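Local coordinates for uncharacterized protein HI_0666 (Haemophilus influenzae, PDB 7CZO) that is of unknown biochemical function but corresponds to the N-terminal domain of a HipA toxin and probably acts within a three-component HipBA toxin-antitoxin system, at residues S7-L12 and V99-E104; F29-D34 and L42-E47; L63-W68 and F85-N90. All blocks are in the same frame, centred on the assembly; numbering follows the deposited sequence.

Interaction 1 pairs strand 7-12 with strand 98-102, joining the first and last strands of the chain at one margin of its antiparallel sheet, an example of how a small domain is closed by contacts between distant parts of its sequence. Interactions 2 and 3 both fall within the span that it closes, one after the other. Interaction 2 packs the end of strand 27-31 on a later loop; its centre is about 15 Å from that of interaction 1, and through strand 27-31 it reaches the same sheet. Interaction 3, about 13 Å from interaction 1 between centres, joins helices 66-70 and 82-91, and Leu-88 and Leu-89 of the latter reach the first sheet contact. Interactions 2 and 3, with centres about 22 Å apart, lie on opposite sides of the chain's centre, while interaction 1 brings the chain ends together.

Interaction 1: S7-L12 and V99-E104; sequences SGKVFL and VQIQEE
Lys-9 and Phe-11 face Ile-101 and Val-99 in an antiparallel beta ladder, the pairing of the first strand of the domain with its last at one margin of the five-stranded sheet. Phe-11 and Val-99 exchange nearly straight hydrogen bonds, with Phe-11 N 2.8 Å from Val-99 O. The bonds between Lys-9 and Ile-101 are more bent, Lys-9 N lying 2.9 Å from Ile-101 O. On the face bearing these four side chains, Ile-101 turns CG1 anti to its own nitrogen (chi1 -163°), which sets CG2 beside both Phe-11 and Lys-9: it sits 3.7 Å from Phe-11 CE1, at the ring edge, and 3.9 Å from Lys-9 CB.

The non-hydrogen-bonded pairs Gly-8 with Gln-102 and Val-10 with Gln-100 have the other face, where Leu-89 of helix 82-91 packs on Gly-8 CA. Past the strand end, Glu-103 N bonds to Ser-7 O at 3.0 Å. The Glu-103 side chain then crosses that of Lys-9 at about a right angle, CG to CG at 3.8 Å, while Lys-9 bends off toward a cation-pi contact with Phe-16. In the second shell Arg-21 bonds to Ser-7 OG through NE. Ser-7 OG in turn gives a hydrogen bond to Glu-103 OE2, and Arg-21 NH2 is a second partner of that same oxygen, in a salt bridge.

Interaction 2: F29-D34 and L42-E47; sequences FSYNPD and LSFPIE
Phe-29 lies between Tyr-31 and Phe-44, meeting a face of each ring with its CD2-CE2 side. The three form an aromatic cluster on one side of the antiparallel sheet of this HipA N-terminal domain, where the loop after strand 27-31 folds back over the strand's end. Two atoms of Phe-29 do the touching. Its CD2 stands 3.6 Å above the plane of the Phe-44 ring, over the centre, and its CE2 stands 3.7 Å above the plane of the Tyr-31 ring, again central.

The rings of Phe-29 and Phe-44 are inclined at 49°, with centroids 4.7 Å apart, a geometry intermediate between parallel stacking and edge-to-face packing. Being two apart on the strand, Phe-29 and Tyr-31 emerge on the same side of the sheet; their first torsions differ, with CG of Phe-29 anti to the backbone nitrogen (chi1 175°) and CG of Tyr-31 anti to the carbonyl carbon (chi1 -78°). The opposite face of the tyrosine takes Ile-46, whose CG1 is offset toward the rim, 4.2 Å above the plane. The backbone of Ile-46 also comes near, its CA 3.7 Å from Tyr-31 CD2.

Farther out, Phe-44 meets Phe-57 edge-to-face and also touches the ring of Phe-51, while Phe-60 reaches Phe-29, so the cluster runs on toward helix 58-62. The polar end of the tyrosine is used in both directions: its hydroxyl takes a hydrogen bond from Leu-40 N and gives one across the contact, modelled with a doubtfully short O...O separation. That second bond ends on Phe-44 O, which lies at the edge of the Tyr-31 ring and near its plane.

Interaction 3: L63-W68 and F85-N90; sequences LVPEGW and FRFLLN
Phe-87 reaches from helix 82-91 to lie between Pro-65 and Trp-68, and it forms the close-packed part of this contact. Its CG is anti to the backbone nitrogen (chi1 171°), which carries the ring out from the helix toward the segment 63-68. Its CD1-CE1 side passes over the indole: Phe-87 CD1 is 3.6 Å from Trp-68 NE1 and lies over one face of the tryptophan, toward the rim. The phenyl ring and the five-membered ring are inclined at 48°, with centroids 4.5 Å apart, so the pair is oblique and not a parallel stack. The far end of the phenyl ring meets the proline, where Pro-65 CD approaches both CE2 and CZ.

Leu-88 makes a looser, purely apolar second contact. Its CD2 sits 4.0 Å from Val-64 CG2, the two side chains crossing at about a right angle, and 4.1 Å from Leu-63 CB. Val-64 and Leu-88 are buried here, while Leu-63 is partly exposed, and Leu-88 CB also touches Gln-100 of the sheet. Toward solvent, Pro-65 and Trp-68 remain partly exposed. Trp-68 N bonds to Pro-65 O at 2.9 Å, in the first turn of helix 66-70. Helix 82-91 thus packs an aromatic side chain on the start of helix 66-70, with Pro-65 at its N-cap position, in the helical part of the HipA N-terminal domain.

Interaction 1: S7-L12 and V99-E104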
loop_
_atom_site.group_PDB
_atom_site.type_symbol
_atom_site.label_atom_id
_atom_site.label_comp_id
_atom_site.label_asym_id
_atom_site.label_seq_id
_atom_site.Cartn_x
_atom_site.Cartn_y
_atom_site.Cartn_z
ATOM N N SER A 7 0.570 -8.815 2.167
ATOM C CA SER A 7 0.860 -8.486 0.804
ATOM C C SER A 7 -0.412 -7.942 0.095
ATOM O O SER A 7 -1.514 -8.433 0.333
ATOM C CB SER A 7 1.389 -9.745 0.113
ATOM O OG SER A 7 1.758 -9.492 -1.239
ATOM N N GLY A 8 -0.251 -6.939 -0.777
ATOM C CA GLY A 8 -1.347 -6.413 -1.606
ATOM C C GLY A 8 -0.894 -6.227 -3.038
ATOM O O GLY A 8 0.155 -5.637 -3.289
ATOM N N LYS A 9 -1.644 -6.766 -3.986
ATOM C CA LYS A 9 -1.405 -6.474 -5.397
ATOM C C LYS A 9 -1.881 -5.041 -5.664
ATOM O O LYS A 9 -2.939 -4.622 -5.195
ATOM C CB LYS A 9 -2.192 -7.422 -6.302
ATOM C CG LYS A 9 -1.514 -8.713 -6.719
ATOM C CD LYS A 9 -2.571 -9.703 -7.243
ATOM C CE LYS A 9 -2.164 -10.442 -8.522
ATOM N NZ LYS A 9 -3.194 -10.390 -9.610
ATOM N N VAL A 10 -1.104 -4.312 -6.450
ATOM C CA VAL A 10 -1.341 -2.907 -6.689
ATOM C C VAL A 10 -1.695 -2.691 -8.129
ATOM O O VAL A 10 -0.921 -3.028 -9.024
ATOM C CB VAL A 10 -0.083 -2.098 -6.355
ATOM C CG1 VAL A 10 -0.172 -0.679 -6.913
ATOM C CG2 VAL A 10 0.136 -2.107 -4.826
ATOM N N PHE A 11 -2.868 -2.110 -8.333
ATOM C CA PHE A 11 -3.390 -1.792 -9.655
ATOM C C PHE A 11 -3.459 -0.268 -9.825
ATOM O O PHE A 11 -3.773 0.432 -8.879
ATOM C CB PHE A 11 -4.793 -2.379 -9.798
ATOM C CG PHE A 11 -4.840 -3.870 -9.808
ATOM C CD1 PHE A 11 -4.911 -4.585 -8.625
ATOM C CD2 PHE A 11 -4.813 -4.576 -11.008
ATOM C CE1 PHE A 11 -4.966 -5.977 -8.628
ATOM C CE2 PHE A 11 -4.871 -5.970 -11.022
ATOM C CZ PHE A 11 -4.950 -6.665 -9.822
ATOM N N LEU A 12 -3.137 0.214 -11.023
ATOM C CA LEU A 12 -3.222 1.648 -11.433
ATOM C C LEU A 12 -3.960 1.762 -12.812
ATOM O O LEU A 12 -3.669 1.027 -13.768
ATOM C CB LEU A 12 -1.838 2.196 -11.553
ATOM C CG LEU A 12 -1.667 3.681 -11.773
ATOM C CD1 LEU A 12 -2.409 4.501 -10.735
ATOM C CD2 LEU A 12 -0.170 3.997 -11.729
ATOM N N VAL A 99 -5.781 1.050 -7.041
ATOM C CA VAL A 99 -6.476 -0.021 -6.301
ATOM C C VAL A 99 -5.576 -1.149 -5.664
ATOM O O VAL A 99 -4.502 -1.465 -6.182
ATOM C CB VAL A 99 -7.570 -0.605 -7.234
ATOM C CG1 VAL A 99 -8.067 -1.960 -6.758
ATOM C CG2 VAL A 99 -8.748 0.346 -7.314
ATOM N N GLN A 100 -6.015 -1.752 -4.548
ATOM C CA GLN A 100 -5.278 -2.883 -3.920
ATOM C C GLN A 100 -6.142 -4.009 -3.487
ATOM O O GLN A 100 -7.009 -3.809 -2.646
ATOM C CB GLN A 100 -4.480 -2.458 -2.714
ATOM C CG GLN A 100 -3.563 -1.351 -3.132
ATOM C CD GLN A 100 -3.062 -0.592 -1.978
ATOM O OE1 GLN A 100 -3.029 0.627 -2.008
ATOM N NE2 GLN A 100 -2.655 -1.303 -0.932
ATOM N N ILE A 101 -5.907 -5.179 -4.100
ATOM C CA ILE A 101 -6.550 -6.404 -3.700
ATOM C C ILE A 101 -5.508 -7.103 -2.848
ATOM O O ILE A 101 -4.383 -7.297 -3.263
ATOM C CB ILE A 101 -7.098 -7.267 -4.898
ATOM C CG1 ILE A 101 -8.118 -8.308 -4.381
ATOM C CG2 ILE A 101 -6.000 -7.977 -5.693
ATOM C CD1 ILE A 101 -8.668 -9.269 -5.430
ATOM N N GLN A 102 -5.886 -7.426 -1.624
ATOM C CA GLN A 102 -5.068 -8.261 -0.768
ATOM C C GLN A 102 -4.732 -9.581 -1.448
ATOM O O GLN A 102 -5.614 -10.221 -2.029
ATOM C CB GLN A 102 -5.809 -8.545 0.513
ATOM C CG GLN A 102 -4.942 -9.221 1.535
ATOM C CD GLN A 102 -5.611 -9.269 2.893
ATOM O OE1 GLN A 102 -5.074 -9.867 3.833
ATOM N NE2 GLN A 102 -6.790 -8.637 3.010
ATOM N N GLU A 103 -3.450 -9.955 -1.391
ATOM C CA GLU A 103 -2.983 -11.193 -1.994
ATOM C C GLU A 103 -3.388 -12.305 -1.068
ATOM O O GLU A 103 -2.736 -12.568 -0.049
ATOM C CB GLU A 103 -1.476 -11.202 -2.200
ATOM C CG GLU A 103 -1.070 -10.784 -3.596
ATOM C CD GLU A 103 0.380 -11.109 -3.925
ATOM O OE1 GLU A 103 0.685 -11.287 -5.128
ATOM O OE2 GLU A 103 1.214 -11.185 -2.996
ATOM N N GLU A 104 -4.519 -12.907 -1.407
ATOM C CA GLU A 104 -5.035 -14.065 -0.708
ATOM C C GLU A 104 -5.266 -15.116 -1.797
ATOM O O GLU A 104 -5.648 -14.751 -2.911
ATOM C CB GLU A 104 -6.312 -13.688 0.060
ATOM C CG GLU A 104 -6.166 -12.369 0.819
ATOM C CD GLU A 104 -7.008 -12.267 2.083
ATOM O OE1 GLU A 104 -7.936 -11.421 2.135
ATOM O OE2 GLU A 104 -6.715 -13.013 3.043
#

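Interaction 2: F29-D34 and L42-E47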
loop_
_atom_site.group_PDB
_atom_site.type_symbol
_atom_site.label_atom_id
_atom_site.label_comp_id
_atom_site.label_asym_id
_atom_site.label_seq_id
_atom_site.Cartn_x
_atom_site.Cartn_y
_atom_site.Cartn_z
ATOM N N PHE A 29 7.459 -1.608 -1.402
ATOM C CA PHE A 29 6.803 -1.479 -2.673
ATOM C C PHE A 29 7.772 -1.893 -3.748
ATOM O O PHE A 29 8.934 -1.502 -3.690
ATOM C CB PHE A 29 6.338 -0.040 -2.933
ATOM C CG PHE A 29 5.767 0.145 -4.311
ATOM C CD1 PHE A 29 4.690 -0.641 -4.735
ATOM C CD2 PHE A 29 6.329 1.039 -5.199
ATOM C CE1 PHE A 29 4.170 -0.539 -6.009
ATOM C CE2 PHE A 29 5.815 1.155 -6.470
ATOM C CZ PHE A 29 4.731 0.364 -6.873
ATOM N N SER A 30 7.280 -2.630 -4.747
ATOM C CA SER A 30 8.075 -2.994 -5.910
ATOM C C SER A 30 7.230 -3.077 -7.175
ATOM O O SER A 30 6.093 -3.557 -7.136
ATOM C CB SER A 30 8.759 -4.347 -5.691
ATOM O OG SER A 30 7.804 -5.402 -5.567
ATOM N N TYR A 31 7.787 -2.603 -8.290
ATOM C CA TYR A 31 7.099 -2.629 -9.598
ATOM C C TYR A 31 7.267 -3.993 -10.258
ATOM O O TYR A 31 8.350 -4.530 -10.280
ATOM C CB TYR A 31 7.717 -1.578 -10.547
ATOM C CG TYR A 31 7.310 -0.145 -10.314
ATOM C CD1 TYR A 31 6.014 0.267 -10.584
ATOM C CD2 TYR A 31 8.214 0.794 -9.858
ATOM C CE1 TYR A 31 5.625 1.565 -10.394
ATOM C CE2 TYR A 31 7.832 2.114 -9.625
ATOM C CZ TYR A 31 6.530 2.487 -9.911
ATOM O OH TYR A 31 6.102 3.788 -9.737
ATOM N N ASN A 32 6.228 -4.536 -10.848
ATOM C CA ASN A 32 6.412 -5.678 -11.741
ATOM C C ASN A 32 7.563 -5.501 -12.740
ATOM O O ASN A 32 7.838 -4.399 -13.210
ATOM C CB ASN A 32 5.111 -5.994 -12.479
ATOM C CG ASN A 32 4.110 -6.672 -11.581
ATOM O OD1 ASN A 32 4.479 -7.214 -10.535
ATOM N ND2 ASN A 32 2.842 -6.649 -11.969
ATOM N N PRO A 33 8.262 -6.596 -13.060
ATOM C CA PRO A 33 9.459 -6.456 -13.904
ATOM C C PRO A 33 9.142 -6.035 -15.338
ATOM O O PRO A 33 9.970 -5.380 -15.973
ATOM C CB PRO A 33 10.081 -7.848 -13.881
ATOM C CG PRO A 33 9.209 -8.694 -12.998
ATOM C CD PRO A 33 7.915 -8.000 -12.800
ATOM N N ASP A 34 7.961 -6.401 -15.839
ATOM C CA ASP A 34 7.544 -6.000 -17.190
ATOM C C ASP A 34 6.719 -4.744 -17.196
ATOM O O ASP A 34 6.075 -4.461 -18.209
ATOM C CB ASP A 34 6.637 -7.041 -17.857
ATOM C CG ASP A 34 7.083 -8.429 -17.634
ATOM O OD1 ASP A 34 8.189 -8.774 -18.113
ATOM O OD2 ASP A 34 6.303 -9.153 -16.978
ATOM N N LEU A 42 5.937 10.376 -8.317
ATOM C CA LEU A 42 7.311 10.816 -8.586
ATOM C C LEU A 42 8.289 10.254 -7.542
ATOM O O LEU A 42 9.497 10.160 -7.823
ATOM C CB LEU A 42 7.434 12.343 -8.778
ATOM C CG LEU A 42 6.695 13.321 -7.862
ATOM C CD1 LEU A 42 7.265 13.301 -6.440
ATOM C CD2 LEU A 42 6.739 14.713 -8.491
ATOM N N SER A 43 7.775 9.827 -6.380
ATOM C CA SER A 43 8.610 9.111 -5.390
ATOM C C SER A 43 9.005 7.695 -5.813
ATOM O O SER A 43 9.914 7.125 -5.227
ATOM C CB SER A 43 7.909 9.026 -4.054
ATOM O OG SER A 43 6.645 8.395 -4.196
ATOM N N PHE A 44 8.309 7.141 -6.816
ATOM C CA PHE A 44 8.513 5.769 -7.269
ATOM C C PHE A 44 8.810 5.708 -8.763
ATOM O O PHE A 44 8.009 5.235 -9.555
ATOM C CB PHE A 44 7.283 4.912 -6.979
ATOM C CG PHE A 44 6.999 4.718 -5.512
ATOM C CD1 PHE A 44 8.017 4.394 -4.620
ATOM C CD2 PHE A 44 5.699 4.796 -5.037
ATOM C CE1 PHE A 44 7.754 4.196 -3.285
ATOM C CE2 PHE A 44 5.420 4.597 -3.699
ATOM C CZ PHE A 44 6.451 4.298 -2.821
ATOM N N PRO A 45 9.997 6.169 -9.153
ATOM C CA PRO A 45 10.450 5.898 -10.514
ATOM C C PRO A 45 10.697 4.410 -10.759
ATOM O O PRO A 45 11.300 3.721 -9.940
ATOM C CB PRO A 45 11.768 6.658 -10.607
ATOM C CG PRO A 45 11.791 7.603 -9.437
ATOM C CD PRO A 45 10.958 6.971 -8.375
ATOM N N ILE A 46 10.272 3.952 -11.916
ATOM C CA ILE A 46 10.353 2.549 -12.299
ATOM C C ILE A 46 11.744 1.957 -12.236
ATOM O O ILE A 46 11.891 0.766 -11.971
ATOM C CB ILE A 46 9.808 2.393 -13.728
ATOM C CG1 ILE A 46 8.386 3.006 -13.774
ATOM C CG2 ILE A 46 9.889 0.944 -14.194
ATOM C CD1 ILE A 46 7.374 2.332 -14.670
ATOM N N GLU A 47 12.763 2.783 -12.445
ATOM C CA GLU A 47 14.161 2.321 -12.527
ATOM C C GLU A 47 14.763 2.086 -11.161
ATOM O O GLU A 47 15.808 1.444 -11.056
ATOM C CB GLU A 47 15.020 3.343 -13.265
ATOM C CG GLU A 47 14.579 3.594 -14.708
ATOM C CD GLU A 47 13.332 4.487 -14.856
ATOM O OE1 GLU A 47 12.673 4.347 -15.916
ATOM O OE2 GLU A 47 13.017 5.315 -13.942
#

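Interaction 3: L63-W68 and F85-N90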
loop_
_atom_site.group_PDB
_atom_site.type_symbol
_atom_site.label_atom_id
_atom_site.label_comp_id
_atom_site.label_asym_id
_atom_site.label_seq_id
_atom_site.Cartn_x
_atom_site.Cartn_y
_atom_site.Cartn_z
ATOM N N LEU A 63 -2.941 8.088 0.724
ATOM C CA LEU A 63 -4.187 7.558 0.132
ATOM C C LEU A 63 -5.254 7.287 1.159
ATOM O O LEU A 63 -6.388 7.020 0.817
ATOM C CB LEU A 63 -3.930 6.234 -0.617
ATOM C CG LEU A 63 -2.895 6.289 -1.751
ATOM C CD1 LEU A 63 -2.855 5.067 -2.649
ATOM C CD2 LEU A 63 -3.150 7.508 -2.606
ATOM N N VAL A 64 -4.899 7.319 2.420
ATOM C CA VAL A 64 -5.866 7.075 3.470
ATOM C C VAL A 64 -6.783 8.311 3.630
ATOM O O VAL A 64 -6.300 9.426 3.817
ATOM C CB VAL A 64 -5.141 6.765 4.783
ATOM C CG1 VAL A 64 -6.149 6.584 5.910
ATOM C CG2 VAL A 64 -4.287 5.522 4.606
ATOM N N PRO A 65 -8.109 8.118 3.556
ATOM C CA PRO A 65 -8.936 9.313 3.612
ATOM C C PRO A 65 -8.891 10.013 4.967
ATOM O O PRO A 65 -8.927 9.360 6.017
ATOM C CB PRO A 65 -10.358 8.780 3.320
ATOM C CG PRO A 65 -10.144 7.486 2.624
ATOM C CD PRO A 65 -8.919 6.913 3.300
ATOM N N GLU A 66 -8.825 11.342 4.910
ATOM C CA GLU A 66 -8.937 12.220 6.065
ATOM C C GLU A 66 -10.018 11.746 6.972
ATOM O O GLU A 66 -9.789 11.469 8.126
ATOM C CB GLU A 66 -9.280 13.618 5.592
ATOM C CG GLU A 66 -8.049 14.389 5.171
ATOM C CD GLU A 66 -8.373 15.677 4.463
ATOM O OE1 GLU A 66 -9.548 16.121 4.541
ATOM O OE2 GLU A 66 -7.442 16.228 3.821
ATOM N N GLY A 67 -11.200 11.607 6.403
ATOM C CA GLY A 67 -12.339 11.107 7.119
ATOM C C GLY A 67 -12.115 9.950 8.058
ATOM O O GLY A 67 -12.726 9.900 9.123
ATOM N N TRP A 68 -11.273 9.005 7.671
ATOM C CA TRP A 68 -11.036 7.822 8.506
ATOM C C TRP A 68 -10.015 8.131 9.613
ATOM O O TRP A 68 -10.037 7.533 10.687
ATOM C CB TRP A 68 -10.514 6.694 7.640
ATOM C CG TRP A 68 -10.143 5.475 8.366
ATOM C CD1 TRP A 68 -10.947 4.426 8.650
ATOM C CD2 TRP A 68 -8.846 5.129 8.843
ATOM N NE1 TRP A 68 -10.245 3.449 9.301
ATOM C CE2 TRP A 68 -8.944 3.854 9.426
ATOM C CE3 TRP A 68 -7.607 5.764 8.819
ATOM C CZ2 TRP A 68 -7.851 3.207 10.012
ATOM C CZ3 TRP A 68 -6.519 5.120 9.406
ATOM C CH2 TRP A 68 -6.655 3.856 9.989
ATOM N N PHE A 85 -1.800 0.453 6.785
ATOM C CA PHE A 85 -1.595 -0.582 5.784
ATOM C C PHE A 85 -2.776 -1.523 5.803
ATOM O O PHE A 85 -3.156 -2.052 4.777
ATOM C CB PHE A 85 -0.292 -1.367 6.039
ATOM C CG PHE A 85 -0.015 -2.441 5.000
ATOM C CD1 PHE A 85 0.366 -2.098 3.723
ATOM C CD2 PHE A 85 -0.144 -3.768 5.303
ATOM C CE1 PHE A 85 0.614 -3.052 2.762
ATOM C CE2 PHE A 85 0.120 -4.739 4.340
ATOM C CZ PHE A 85 0.510 -4.383 3.066
ATOM N N ARG A 86 -3.368 -1.739 6.970
ATOM C CA ARG A 86 -4.528 -2.629 7.022
ATOM C C ARG A 86 -5.713 -1.951 6.290
ATOM O O ARG A 86 -6.414 -2.576 5.518
ATOM C CB ARG A 86 -4.879 -2.975 8.468
ATOM C CG ARG A 86 -5.545 -4.328 8.662
ATOM C CD ARG A 86 -5.923 -4.609 10.132
ATOM N NE ARG A 86 -5.095 -3.905 11.133
ATOM C CZ ARG A 86 -3.817 -4.177 11.425
ATOM N NH1 ARG A 86 -3.155 -5.148 10.794
ATOM N NH2 ARG A 86 -3.182 -3.452 12.346
ATOM N N PHE A 87 -5.908 -0.660 6.512
ATOM C CA PHE A 87 -6.990 0.043 5.874
ATOM C C PHE A 87 -6.797 -0.033 4.370
ATOM O O PHE A 87 -7.701 -0.436 3.628
ATOM C CB PHE A 87 -7.013 1.477 6.301
ATOM C CG PHE A 87 -7.964 2.293 5.518
ATOM C CD1 PHE A 87 -9.233 2.530 5.987
ATOM C CD2 PHE A 87 -7.596 2.810 4.298
ATOM C CE1 PHE A 87 -10.129 3.275 5.242
ATOM C CE2 PHE A 87 -8.485 3.564 3.539
ATOM C CZ PHE A 87 -9.754 3.790 4.016
ATOM N N LEU A 88 -5.594 0.292 3.911
ATOM C CA LEU A 88 -5.313 0.150 2.474
ATOM C C LEU A 88 -5.757 -1.209 1.960
ATOM O O LEU A 88 -6.389 -1.282 0.913
ATOM C CB LEU A 88 -3.835 0.417 2.136
ATOM C CG LEU A 88 -3.505 1.891 2.425
ATOM C CD1 LEU A 88 -2.028 2.157 2.223
ATOM C CD2 LEU A 88 -4.378 2.824 1.595
ATOM N N LEU A 89 -5.473 -2.268 2.717
ATOM C CA LEU A 89 -5.820 -3.625 2.288
ATOM C C LEU A 89 -7.308 -3.902 2.379
ATOM O O LEU A 89 -7.857 -4.540 1.494
ATOM C CB LEU A 89 -5.081 -4.647 3.116
ATOM C CG LEU A 89 -3.586 -4.805 2.854
ATOM C CD1 LEU A 89 -3.028 -5.810 3.871
ATOM C CD2 LEU A 89 -3.371 -5.299 1.446
ATOM N N ASN A 90 -7.972 -3.398 3.410
ATOM C CA ASN A 90 -9.412 -3.592 3.527
ATOM C C ASN A 90 -10.288 -2.769 2.636
ATOM O O ASN A 90 -11.438 -3.125 2.482
ATOM C CB ASN A 90 -9.880 -3.324 4.941
ATOM C CG ASN A 90 -9.260 -4.279 5.939
ATOM O OD1 ASN A 90 -8.929 -5.430 5.595
ATOM N ND2 ASN A 90 -9.063 -3.793 7.180
#